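Local coordinates for protein probable phospholipase A2 homolog 2 (Oryza sativa, PDB 2WG9) that probably catalyses the calcium-dependent release of the fatty acid at the sn-2 position of membrane phospholipids, as a secreted plant phospholipase A2, at residues G18-C23 against Y36-G41; P52-D57 against G92-G97; C79-L84 against T115-G120. All blocks are in the same frame, centred on the assembly; numbering follows the deposited sequence. Where two conformers were deposited one is given.

Contacts 1 and 2 adjoin each other, with centres about 12 Å apart. The disulfide between Cys23 and Cys53 joins them, SG to SG at 2.0 Å. A second tie is the probable hydrogen bond between Tyr36 OH and Asp54 OD2, 2.5 Å long. Contact 1 carries the calcium loop, where Tyr39 O and Gly41 O bind calcium and Gly41 N donates to octanoate. Contact 3 lies across the chain's centre, about 21 Å from contact 1 and about 23 Å from contact 2, centre to centre. It reaches the same site through helix 77-88: Leu83 lines the octanoate pocket, and the side chain of Asn80 is about 3 Å from that of His63, the predicted active-site residue.

Contact 1: residues G18-C23 against Y36-G41; sequences GCSRTC and YGKYCG. With CA (calcium ion), chain C; OCA (octanoic acid (caprylic acid)), chain D.
Cys23 and Gly37 bring the two backbones closest, with 4.0 Å between Cys23 CA and Gly37 CA. No hydrogen bond joins 18-23 to 36-41 directly. Thr22 O and Gly37 O, two acceptors, lie 3.2 Å apart. Lys38 takes part in four of the six residue contacts, largely through its side chain. This runs extended alongside the backbone of Arg21 and Thr22. Its CG meets Thr22 O at 3.5 Å, and CE meets Arg21 O at 3.6 Å. Ser20 OG lies over the root of this chain, 4.1 Å from Lys38 CG. Ser20 OG also accepts from Thr22 N at 3.0 Å, which makes an ST turn. A water donates to Arg21 O and is weakly bound by Lys38 NZ. The ammonium group salt-bridges Glu50, which also pairs with Arg21. Beyond Lys38 the chain becomes the calcium-binding loop of phospholipases A2. Tyr39 O and Gly41 O bind calcium, the first at 2.3 Å, and Gly41 N donates to octanoate O1. Tyr44 and Asp64 complete the protein ligands. The contact lies at the end of the hairpin of strands 24-26 and 35-37, where Gly37 pairs with Glu24. The Cys40-Cys60 disulfide ties the calcium loop to helix 55-68.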
loop_
_atom_site.group_PDB
_atom_site.type_symbol
_atom_site.label_atom_id
_atom_site.label_comp_id
_atom_site.label_asym_id
_atom_site.label_seq_id
_atom_site.Cartn_x
_atom_site.Cartn_y
_atom_site.Cartn_z
ATOM N N GLY A 18 -15.918 5.924 -4.743
ATOM C CA GLY A 18 -14.691 5.570 -5.472
ATOM C C GLY A 18 -13.642 4.868 -4.623
ATOM O O GLY A 18 -12.441 5.008 -4.863
ATOM N N CYS A 19 -14.109 4.104 -3.638
ATOM C CA CYS A 19 -13.250 3.451 -2.660
ATOM C C CYS A 19 -13.761 2.045 -2.352
ATOM O O CYS A 19 -14.919 1.718 -2.642
ATOM C CB CYS A 19 -13.186 4.298 -1.380
ATOM S SG CYS A 19 -14.818 4.783 -0.735
ATOM N N SER A 20 -12.899 1.217 -1.759
ATOM C CA SER A 20 -13.248 -0.173 -1.481
ATOM C C SER A 20 -13.735 -0.412 -0.054
ATOM O O SER A 20 -13.218 0.179 0.894
ATOM C CB SER A 20 -12.051 -1.086 -1.761
ATOM O OG SER A 20 -12.309 -2.415 -1.345
ATOM N N ARG A 21 -14.718 -1.296 0.075
ATOM C CA ARG A 21 -15.143 -1.844 1.363
ATOM C C ARG A 21 -14.980 -3.370 1.377
ATOM O O ARG A 21 -15.515 -4.046 2.258
ATOM C CB ARG A 21 -16.606 -1.476 1.656
ATOM C CG ARG A 21 -16.950 0.001 1.465
ATOM C CD ARG A 21 -18.357 0.326 1.969
ATOM N NE ARG A 21 -18.712 1.726 1.740
ATOM C CZ ARG A 21 -18.406 2.734 2.556
ATOM N NH1 ARG A 21 -18.784 3.969 2.246
ATOM N NH2 ARG A 21 -17.730 2.519 3.682
ATOM N N THR A 22 -14.216 -3.895 0.413
ATOM C CA THR A 22 -14.064 -5.339 0.229
ATOM C C THR A 22 -12.594 -5.755 0.217
ATOM O O THR A 22 -11.752 -5.074 -0.361
ATOM C CB THR A 22 -14.786 -5.842 -1.066
ATOM O OG1 THR A 22 -14.242 -7.105 -1.479
ATOM C CG2 THR A 22 -14.619 -4.864 -2.198
ATOM N N CYS A 23 -12.297 -6.875 0.870
ATOM C CA CYS A 23 -10.944 -7.420 0.889
ATOM C C CYS A 23 -10.662 -8.134 -0.429
ATOM O O CYS A 23 -11.117 -9.259 -0.642
ATOM C CB CYS A 23 -10.765 -8.379 2.068
ATOM S SG CYS A 23 -11.045 -7.591 3.680
ATOM N N TYR A 36 -5.142 -5.717 -3.247
ATOM C CA TYR A 36 -5.025 -6.615 -2.105
ATOM C C TYR A 36 -5.621 -5.914 -0.891
ATOM O O TYR A 36 -5.265 -4.764 -0.593
ATOM C CB TYR A 36 -3.540 -6.940 -1.884
ATOM C CG TYR A 36 -3.202 -7.814 -0.708
ATOM C CD1 TYR A 36 -2.774 -9.137 -0.894
ATOM C CD2 TYR A 36 -3.258 -7.315 0.598
ATOM C CE1 TYR A 36 -2.438 -9.940 0.192
ATOM C CE2 TYR A 36 -2.931 -8.110 1.685
ATOM C CZ TYR A 36 -2.520 -9.417 1.479
ATOM O OH TYR A 36 -2.194 -10.195 2.568
ATOM N N GLY A 37 -6.519 -6.615 -0.195
ATOM C CA GLY A 37 -7.243 -6.035 0.935
ATOM C C GLY A 37 -8.104 -4.888 0.438
ATOM O O GLY A 37 -8.598 -4.930 -0.695
ATOM N N LYS A 38 -8.281 -3.869 1.277
ATOM C CA LYS A 38 -9.060 -2.684 0.914
ATOM C C LYS A 38 -8.150 -1.530 0.486
ATOM O O LYS A 38 -8.631 -0.536 -0.071
ATOM C CB LYS A 38 -9.947 -2.226 2.090
ATOM C CG LYS A 38 -11.068 -3.182 2.485
ATOM C CD LYS A 38 -11.650 -2.776 3.841
ATOM C CE LYS A 38 -12.621 -3.809 4.395
ATOM N NZ LYS A 38 -13.196 -3.379 5.726
ATOM N N TYR A 39 -6.840 -1.665 0.744
ATOM C CA TYR A 39 -5.895 -0.539 0.623
ATOM C C TYR A 39 -4.669 -0.747 -0.290
ATOM O O TYR A 39 -4.142 0.221 -0.825
ATOM C CB TYR A 39 -5.409 -0.088 2.021
ATOM C CG TYR A 39 -6.498 0.499 2.899
ATOM C CD1 TYR A 39 -7.206 -0.299 3.804
ATOM C CD2 TYR A 39 -6.819 1.857 2.826
ATOM C CE1 TYR A 39 -8.214 0.251 4.617
ATOM C CE2 TYR A 39 -7.829 2.410 3.626
ATOM C CZ TYR A 39 -8.521 1.604 4.513
ATOM O OH TYR A 39 -9.515 2.156 5.304
ATOM N N CYS A 40 -4.196 -1.983 -0.447
ATOM C CA CYS A 40 -2.957 -2.218 -1.208
ATOM C C CYS A 40 -3.193 -2.220 -2.720
ATOM O O CYS A 40 -3.883 -3.088 -3.259
ATOM C CB CYS A 40 -2.261 -3.518 -0.778
ATOM S SG CYS A 40 -1.660 -3.589 0.930
ATOM N N GLY A 41 -2.605 -1.242 -3.397
ATOM C CA GLY A 41 -2.724 -1.126 -4.842
ATOM C C GLY A 41 -2.635 0.322 -5.272
ATOM O O GLY A 41 -2.941 1.236 -4.502
HETATM CA CA CA C . -3.655 1.961 -2.176
HETATM C C1 OCA D . -0.404 1.143 -1.062
HETATM C C2 OCA D . 0.813 0.276 -1.394
HETATM C C3 OCA D . 1.810 1.019 -2.282
HETATM C C4 OCA D . 1.327 1.153 -3.728
HETATM C C5 OCA D . 1.180 -0.205 -4.434
HETATM C C6 OCA D . 2.494 -0.650 -5.073
HETATM C C7 OCA D . 2.239 -1.514 -6.309
HETATM C C8 OCA D . 2.622 -2.973 -6.038
HETATM O O1 OCA D . -1.402 1.038 -1.802
HETATM O O2 OCA D . -0.310 1.885 -0.064
HETATM O O HOH W 1 -16.627 -3.464 5.066
HETATM O O HOH W 2 -3.618 4.007 -3.433
#

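Contact 2: residues P52-D57 against G92-G97; sequences PCDALD and GATFPG
Asp54 and Thr94 meet through side chains that lie side by side and point the same way. The Asp54 side chain can be followed outward from its CB, which rests 3.8 Å from Ala93 O and close to Thr94 CA. With chi1 at 65°, CG sits between the backbone N and the carbonyl carbon. This sends one carboxylate oxygen to the helix and the other to the loop. OD1 accepts from Asp57 N at 2.8 Å, nearly in line with its own C-O bond. OD2 accepts from Thr94 OG1, also at 2.8 Å, on the anti side and 33° out of the carboxylate plane. OD2 also lies 4.0 Å from Phe95 CE1, with carboxylate and ring planes 66° apart. The strongest partner of OD2 is Tyr36 OH, and that of Thr94 OG1 is Asn98 ND2. The two oxygens are therefore held by separate groups, which limits rotation of the carboxylate.

The bond to Asp57 N makes Asp54 the N-cap of helix 55-68, the helix that carries the predicted active-site His63 and the calcium ligand Asp64. Asp57 returns a bond to the residue before the cap: its OD2 accepts from Cys53 N at 2.7 Å. Water 3 accepts from Ala55 N and donates to Ala93 O, so it bridges the first turn to the loop.

Phe95 packs against Cys53, with CD1 3.4 Å from Cys53 CB. At a distance Cys53 SG stands above the ring face, 4.9 Å from the Phe95 centroid, a sulfur-aromatic contact. The Cys23-Cys53 disulfide sets this sulfur in place, and Cys23 also touches Phe95.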
loop_
_atom_site.group_PDB
_atom_site.type_symbol
_atom_site.label_atom_id
_atom_site.label_comp_id
_atom_site.label_asym_id
_atom_site.label_seq_id
_atom_site.Cartn_x
_atom_site.Cartn_y
_atom_site.Cartn_z
ATOM N N PRO A 52 -8.625 -2.329 7.911
ATOM C CA PRO A 52 -7.842 -3.110 6.957
ATOM C C PRO A 52 -8.076 -4.600 7.166
ATOM O O PRO A 52 -8.563 -5.010 8.215
ATOM C CB PRO A 52 -6.385 -2.770 7.305
ATOM C CG PRO A 52 -6.446 -1.589 8.183
ATOM C CD PRO A 52 -7.761 -1.623 8.877
ATOM N N CYS A 53 -7.712 -5.394 6.166
ATOM C CA CYS A 53 -8.060 -6.804 6.118
ATOM C C CYS A 53 -7.043 -7.703 6.807
ATOM O O CYS A 53 -7.361 -8.835 7.186
ATOM C CB CYS A 53 -8.235 -7.230 4.661
ATOM S SG CYS A 53 -9.499 -6.297 3.815
ATOM N N ASP A 54 -5.818 -7.202 6.937
ATOM C CA ASP A 54 -4.734 -7.888 7.644
ATOM C C ASP A 54 -3.616 -6.882 7.892
ATOM O O ASP A 54 -3.812 -5.677 7.661
ATOM C CB ASP A 54 -4.236 -9.141 6.885
ATOM C CG ASP A 54 -3.589 -8.824 5.535
ATOM O OD1 ASP A 54 -3.481 -7.640 5.131
ATOM O OD2 ASP A 54 -3.181 -9.795 4.862
ATOM N N ALA A 55 -2.469 -7.365 8.376
ATOM C CA ALA A 55 -1.325 -6.508 8.710
ATOM C C ALA A 55 -0.753 -5.791 7.493
ATOM O O ALA A 55 -0.427 -4.601 7.559
ATOM C CB ALA A 55 -0.228 -7.323 9.405
ATOM N N LEU A 56 -0.628 -6.517 6.381
ATOM C CA LEU A 56 -0.161 -5.914 5.130
ATOM C C LEU A 56 -1.122 -4.831 4.652
ATOM O O LEU A 56 -0.688 -3.748 4.263
ATOM C CB LEU A 56 0.060 -6.972 4.038
ATOM C CG LEU A 56 0.653 -6.478 2.708
ATOM C CD1 LEU A 56 1.990 -5.752 2.896
ATOM C CD2 LEU A 56 0.798 -7.638 1.720
ATOM N N ASP A 57 -2.419 -5.120 4.691
ATOM C CA ASP A 57 -3.427 -4.129 4.301
ATOM C C ASP A 57 -3.344 -2.869 5.179
ATOM O O ASP A 57 -3.505 -1.738 4.692
ATOM C CB ASP A 57 -4.820 -4.750 4.370
ATOM C CG ASP A 57 -5.828 -4.020 3.517
ATOM O OD1 ASP A 57 -5.421 -3.381 2.523
ATOM O OD2 ASP A 57 -7.038 -4.101 3.836
ATOM N N GLY A 92 0.872 -12.643 11.289
ATOM C CA GLY A 92 -0.468 -13.031 11.715
ATOM C C GLY A 92 -1.348 -13.581 10.611
ATOM O O GLY A 92 -0.903 -13.793 9.476
ATOM N N ALA A 93 -2.608 -13.820 10.959
ATOM C CA ALA A 93 -3.582 -14.357 10.023
ATOM C C ALA A 93 -3.887 -13.344 8.933
ATOM O O ALA A 93 -3.884 -12.134 9.171
ATOM C CB ALA A 93 -4.866 -14.736 10.753
ATOM N N THR A 94 -4.152 -13.843 7.736
ATOM C CA THR A 94 -4.698 -12.999 6.695
ATOM C C THR A 94 -6.212 -13.203 6.665
ATOM O O THR A 94 -6.756 -14.006 7.433
ATOM C CB THR A 94 -4.035 -13.264 5.318
ATOM O OG1 THR A 94 -4.456 -12.262 4.381
ATOM C CG2 THR A 94 -4.386 -14.654 4.789
ATOM N N PHE A 95 -6.887 -12.462 5.795
ATOM C CA PHE A 95 -8.332 -12.544 5.679
ATOM C C PHE A 95 -8.758 -13.819 4.950
ATOM O O PHE A 95 -8.017 -14.334 4.097
ATOM C CB PHE A 95 -8.896 -11.293 4.993
ATOM C CG PHE A 95 -8.229 -10.952 3.685
ATOM C CD1 PHE A 95 -7.026 -10.237 3.661
ATOM C CD2 PHE A 95 -8.807 -11.332 2.478
ATOM C CE1 PHE A 95 -6.414 -9.917 2.463
ATOM C CE2 PHE A 95 -8.212 -11.009 1.263
ATOM C CZ PHE A 95 -7.008 -10.305 1.251
ATOM N N PRO A 96 -9.932 -14.369 5.320
ATOM C CA PRO A 96 -10.426 -15.535 4.599
ATOM C C PRO A 96 -10.744 -15.194 3.154
ATOM O O PRO A 96 -11.251 -14.103 2.865
ATOM C CB PRO A 96 -11.699 -15.927 5.358
ATOM C CG PRO A 96 -12.037 -14.783 6.225
ATOM C CD PRO A 96 -10.806 -13.977 6.441
ATOM N N GLY A 97 -10.440 -16.118 2.254
ATOM C CA GLY A 97 -10.673 -15.885 0.832
ATOM C C GLY A 97 -9.558 -15.124 0.136
ATOM O O GLY A 97 -9.702 -14.746 -1.024
HETATM O O HOH W 3 -2.261 -10.119 9.697
#

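Contact 3: residues C79-L84 against T115-G120; sequences CNENLL and TAVFAG
Asn80 ND2 has two hydrogen-bond partners. It donates to water 4 at 2.7 Å and to the backbone oxygen of Tyr74. Water 4 donates to Ala116 O at 2.8 Å, so it bridges helix 77-88 to helix 102-125. Asn80 OD1 is hydrogen-bonded to His63 NE2. The amide is thus fixed in rotation at both ends. Its ND2 also packs on Ala116 CB at 3.7 Å.

Val117 supplies the apolar part. Its CG1 branch extends away from the backbone N (chi1 172°) and lies 4.0 Å from Glu81 CG. The other branch, CG2, meets Asn80 CB at 3.6 Å and Leu84 CD1 at 3.9 Å, the latter tip to tip. Replacing Val117 by an alanine takes away both branches and is likely to leave a gap between Asn80, Glu81 and Leu84. The axes of segments 79-84 and 115-120 approach to 9.2 Å, with 152° between their N-to-C directions.

Helices 77-88 and 102-125 pack roughly antiparallel and both line the octanoate pocket, through Leu83 and through Ile109 and Ile113. Asn80 reaches the predicted active-site His63, probably as a second-shell partner like the aspartate paired with the catalytic histidine in other secreted phospholipases A2.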
loop_
_atom_site.group_PDB
_atom_site.type_symbol
_atom_site.label_atom_id
_atom_site.label_comp_id
_atom_site.label_asym_id
_atom_site.label_seq_id
_atom_site.Cartn_x
_atom_site.Cartn_y
_atom_site.Cartn_z
ATOM N N CYS A 79 6.654 8.642 3.835
ATOM C CA CYS A 79 5.552 7.728 3.525
ATOM C C CYS A 79 6.084 6.382 3.051
ATOM O O CYS A 79 5.671 5.333 3.535
ATOM C CB CYS A 79 4.612 8.326 2.470
ATOM S SG CYS A 79 3.809 9.876 2.962
ATOM N N ASN A 80 7.022 6.427 2.113
ATOM C CA ASN A 80 7.555 5.215 1.501
ATOM C C ASN A 80 8.498 4.411 2.399
ATOM O O ASN A 80 8.400 3.183 2.455
ATOM C CB ASN A 80 8.184 5.557 0.148
ATOM C CG ASN A 80 7.138 5.921 -0.894
ATOM O OD1 ASN A 80 6.086 5.285 -0.979
ATOM N ND2 ASN A 80 7.415 6.950 -1.682
ATOM N N GLU A 81 9.386 5.099 3.113
ATOM C CA GLU A 81 10.262 4.439 4.085
ATOM C C GLU A 81 9.479 3.780 5.222
ATOM O O GLU A 81 9.798 2.666 5.629
ATOM C CB GLU A 81 11.320 5.405 4.634
ATOM C CG GLU A 81 12.348 5.836 3.580
ATOM C CD GLU A 81 13.476 6.676 4.145
ATOM O OE1 GLU A 81 14.592 6.605 3.593
ATOM O OE2 GLU A 81 13.260 7.404 5.140
ATOM N N ASN A 82 8.447 4.462 5.717
ATOM C CA ASN A 82 7.564 3.877 6.732
ATOM C C ASN A 82 6.858 2.622 6.224
ATOM O O ASN A 82 6.686 1.665 6.971
ATOM C CB ASN A 82 6.529 4.898 7.225
ATOM C CG ASN A 82 7.134 5.995 8.094
ATOM O OD1 ASN A 82 8.285 5.914 8.533
ATOM N ND2 ASN A 82 6.346 7.029 8.356
ATOM N N LEU A 83 6.459 2.628 4.952
ATOM C CA LEU A 83 5.822 1.462 4.333
ATOM C C LEU A 83 6.770 0.256 4.308
ATOM O O LEU A 83 6.377 -0.850 4.681
ATOM C CB LEU A 83 5.284 1.787 2.922
ATOM C CG LEU A 83 4.515 0.676 2.180
ATOM C CD1 LEU A 83 3.406 0.057 3.031
ATOM C CD2 LEU A 83 3.926 1.153 0.871
ATOM N N LEU A 84 8.017 0.480 3.890
ATOM C CA LEU A 84 9.036 -0.578 3.889
ATOM C C LEU A 84 9.242 -1.170 5.286
ATOM O O LEU A 84 9.249 -2.390 5.447
ATOM C CB LEU A 84 10.368 -0.067 3.323
ATOM C CG LEU A 84 10.422 0.333 1.841
ATOM C CD1 LEU A 84 11.824 0.831 1.469
ATOM C CD2 LEU A 84 10.004 -0.819 0.939
ATOM N N THR A 115 12.091 1.479 -5.116
ATOM C CA THR A 115 12.320 2.334 -6.275
ATOM C C THR A 115 11.739 3.739 -6.045
ATOM O O THR A 115 12.362 4.731 -6.413
ATOM C CB THR A 115 11.737 1.685 -7.549
ATOM O OG1 THR A 115 12.321 0.390 -7.719
ATOM C CG2 THR A 115 12.038 2.518 -8.786
ATOM N N ALA A 116 10.562 3.810 -5.418
ATOM C CA ALA A 116 9.939 5.088 -5.056
ATOM C C ALA A 116 10.789 5.886 -4.069
ATOM O O ALA A 116 10.915 7.108 -4.207
ATOM C CB ALA A 116 8.527 4.866 -4.502
ATOM N N VAL A 117 11.370 5.194 -3.083
ATOM C CA VAL A 117 12.263 5.826 -2.099
ATOM C C VAL A 117 13.468 6.449 -2.806
ATOM O O VAL A 117 13.753 7.632 -2.615
ATOM C CB VAL A 117 12.729 4.846 -0.987
ATOM C CG1 VAL A 117 13.802 5.482 -0.119
ATOM C CG2 VAL A 117 11.556 4.400 -0.120
ATOM N N PHE A 118 14.150 5.661 -3.638
ATOM C CA PHE A 118 15.258 6.178 -4.445
ATOM C C PHE A 118 14.859 7.360 -5.340
ATOM O O PHE A 118 15.552 8.377 -5.360
ATOM C CB PHE A 118 15.915 5.069 -5.275
ATOM C CG PHE A 118 17.086 5.547 -6.091
ATOM C CD1 PHE A 118 18.314 5.813 -5.483
ATOM C CD2 PHE A 118 16.958 5.747 -7.462
ATOM C CE1 PHE A 118 19.398 6.267 -6.232
ATOM C CE2 PHE A 118 18.038 6.201 -8.221
ATOM C CZ PHE A 118 19.259 6.460 -7.604
ATOM N N ALA A 119 13.754 7.225 -6.076
ATOM C CA ALA A 119 13.251 8.312 -6.926
ATOM C C ALA A 119 13.004 9.590 -6.121
ATOM O O ALA A 119 13.361 10.687 -6.562
ATOM C CB ALA A 119 11.987 7.888 -7.658
ATOM N N GLY A 120 12.401 9.435 -4.942
ATOM C CA GLY A 120 12.169 10.548 -4.023
ATOM C C GLY A 120 13.455 11.201 -3.550
ATOM O O GLY A 120 13.574 12.424 -3.575
HETATM O O HOH W 4 9.814 8.233 -1.866
#